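Local coordinates for protein endoglucanase A (Clostridium acetobutylicum, PDB 3IK2) that probably cleaves internal beta-1,4-glucosidic bonds of cellulose and related glucans, as a family 44 endoglucanase with a TIM-like barrel, at residues N400-Y405 / S410-T415. Numbering follows the deposited sequence.
Sequences NLYNNY and SKYGDT
Tyr402 turns the edge of its ring onto one face of Tyr412 in a T-shaped pair, the planes at 73° and the centroids 5.1 Å apart. CD1 of Tyr402 does the touching, 3.7 Å from CG of Tyr412 and set toward the rim of that ring. The two side chains run side by side in the same direction, and the Tyr402 hydroxyl is hydrogen-bonded to Ala368 O. Next to the pair, Tyr412 N gives a weak, bent hydrogen bond to Tyr402 O (2.7 Å, 130° at the hydrogen), tying the chain to the last turn of the helix. OD1 of Asn403 lies 3.2 Å from CB of Lys411 and accepts a hydrogen bond from a water 2.6 Å away, which also reaches Tyr412 O weakly. Tyr405, CG held between N and the carbonyl carbon (chi1 53°), brings OH to 3.2 Å from CB of Ser410, whose OG is hydrogen-bonded to Asp406 OD2. The contact folds the connection between helix 393-403 of the barrel domain and strand 415-421 of the beta domain back on the helix end: Tyr402 and Tyr412 rest on Tyr430 and Ile444 of strands 427-433 and 440-447, while Tyr405 reaches Trp472 and His506 of strands 468-475 and 503-510.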
loop_
_atom_site.group_PDB
_atom_site.type_symbol
_atom_site.label_atom_id
_atom_site.label_comp_id
_atom_site.label_asym_id
_atom_site.label_seq_id
_atom_site.Cartn_x
_atom_site.Cartn_y
_atom_site.Cartn_z
ATOM N N ASN A 400 -10.693 -0.592 11.240
ATOM C CA ASN A 400 -11.995 -0.197 11.808
ATOM C C ASN A 400 -11.922 1.034 12.691
ATOM O O ASN A 400 -12.885 1.787 12.779
ATOM C CB ASN A 400 -12.633 -1.350 12.582
ATOM C CG ASN A 400 -13.112 -2.424 11.671
ATOM O OD1 ASN A 400 -13.499 -2.130 10.542
ATOM N ND2 ASN A 400 -13.066 -3.680 12.123
ATOM N N LEU A 401 -10.783 1.254 13.338
ATOM C CA LEU A 401 -10.640 2.452 14.157
ATOM C C LEU A 401 -10.803 3.712 13.322
ATOM O O LEU A 401 -11.326 4.702 13.794
ATOM C CB LEU A 401 -9.300 2.485 14.904
ATOM C CG LEU A 401 -9.190 3.622 15.934
ATOM C CD1 LEU A 401 -10.140 3.379 17.102
ATOM C CD2 LEU A 401 -7.751 3.841 16.416
ATOM N N TYR A 402 -10.351 3.667 12.077
ATOM C CA TYR A 402 -10.511 4.799 11.195
ATOM C C TYR A 402 -11.914 4.950 10.617
ATOM O O TYR A 402 -12.493 6.038 10.719
ATOM C CB TYR A 402 -9.436 4.787 10.102
ATOM C CG TYR A 402 -8.108 5.279 10.625
ATOM C CD1 TYR A 402 -7.754 6.624 10.507
ATOM C CD2 TYR A 402 -7.233 4.410 11.290
ATOM C CE1 TYR A 402 -6.532 7.091 11.016
ATOM C CE2 TYR A 402 -5.987 4.875 11.815
ATOM C CZ TYR A 402 -5.666 6.222 11.672
ATOM O OH TYR A 402 -4.470 6.694 12.157
ATOM N N ASN A 403 -12.465 3.867 10.054
ATOM C CA ASN A 403 -13.664 3.941 9.187
ATOM C C ASN A 403 -14.864 3.070 9.552
ATOM O O ASN A 403 -15.856 3.018 8.841
ATOM C CB ASN A 403 -13.279 3.663 7.739
ATOM C CG ASN A 403 -12.295 4.664 7.219
ATOM O OD1 ASN A 403 -12.577 5.857 7.225
ATOM N ND2 ASN A 403 -11.111 4.194 6.811
ATOM N N ASN A 404 -14.777 2.384 10.664
ATOM C CA ASN A 404 -15.953 1.723 11.177
ATOM C C ASN A 404 -15.775 1.488 12.665
ATOM O O ASN A 404 -15.823 0.371 13.130
ATOM C CB ASN A 404 -16.212 0.427 10.412
ATOM C CG ASN A 404 -17.504 -0.233 10.823
ATOM O OD1 ASN A 404 -18.403 0.417 11.342
ATOM N ND2 ASN A 404 -17.611 -1.530 10.572
ATOM N N TYR A 405 -15.511 2.558 13.396
ATOM C CA TYR A 405 -15.200 2.442 14.827
ATOM C C TYR A 405 -16.441 2.125 15.668
ATOM O O TYR A 405 -16.343 1.483 16.712
ATOM C CB TYR A 405 -14.513 3.702 15.334
ATOM C CG TYR A 405 -15.265 4.976 15.026
ATOM C CD1 TYR A 405 -16.165 5.509 15.934
ATOM C CD2 TYR A 405 -15.071 5.651 13.836
ATOM C CE1 TYR A 405 -16.846 6.686 15.654
ATOM C CE2 TYR A 405 -15.747 6.829 13.561
ATOM C CZ TYR A 405 -16.626 7.335 14.472
ATOM O OH TYR A 405 -17.316 8.494 14.181
ATOM N N SER A 410 -19.353 4.913 10.496
ATOM C CA SER A 410 -18.878 6.281 10.721
ATOM C C SER A 410 -17.371 6.284 10.446
ATOM O O SER A 410 -16.651 5.333 10.798
ATOM C CB SER A 410 -19.090 6.756 12.165
ATOM O OG SER A 410 -20.423 6.656 12.595
ATOM N N LYS A 411 -16.895 7.347 9.833
ATOM C CA LYS A 411 -15.515 7.356 9.407
ATOM C C LYS A 411 -14.716 8.577 9.820
ATOM O O LYS A 411 -15.261 9.602 10.227
ATOM C CB LYS A 411 -15.427 7.149 7.899
ATOM C CG LYS A 411 -16.294 8.048 7.078
ATOM C CD LYS A 411 -16.402 7.462 5.703
ATOM C CE LYS A 411 -16.296 8.540 4.642
ATOM N NZ LYS A 411 -17.399 9.532 4.755
ATOM N N TYR A 412 -13.412 8.413 9.734
ATOM C CA TYR A 412 -12.429 9.461 9.933
ATOM C C TYR A 412 -12.656 10.624 8.948
ATOM O O TYR A 412 -13.350 10.461 7.935
ATOM C CB TYR A 412 -11.031 8.830 9.786
ATOM C CG TYR A 412 -9.936 9.663 10.395
ATOM C CD1 TYR A 412 -9.925 9.926 11.755
ATOM C CD2 TYR A 412 -8.936 10.217 9.603
ATOM C CE1 TYR A 412 -8.953 10.715 12.326
ATOM C CE2 TYR A 412 -7.941 11.004 10.172
ATOM C CZ TYR A 412 -7.954 11.231 11.534
ATOM O OH TYR A 412 -6.990 12.010 12.112
ATOM N N GLY A 413 -12.107 11.797 9.249
ATOM C CA GLY A 413 -12.247 12.976 8.374
ATOM C C GLY A 413 -11.421 12.868 7.093
ATOM O O GLY A 413 -10.565 12.023 6.988
ATOM N N ASP A 414 -11.681 13.746 6.137
ATOM C CA ASP A 414 -11.017 13.751 4.845
ATOM C C ASP A 414 -9.915 14.811 4.776
ATOM O O ASP A 414 -9.209 14.911 3.781
ATOM C CB ASP A 414 -12.042 13.974 3.721
ATOM C CG ASP A 414 -12.831 15.273 3.884
ATOM O OD1 ASP A 414 -12.545 16.084 4.794
ATOM O OD2 ASP A 414 -13.766 15.499 3.096
ATOM N N THR A 415 -9.763 15.598 5.839
ATOM C CA THR A 415 -8.761 16.677 5.849
ATOM C C THR A 415 -7.946 16.619 7.117
ATOM O O THR A 415 -8.478 16.867 8.187
ATOM C CB THR A 415 -9.421 18.073 5.758
ATOM O OG1 THR A 415 -10.489 18.034 4.810
ATOM C CG2 THR A 415 -8.409 19.146 5.348
HETATM O O HOH W 1 -12.087 8.083 5.937
#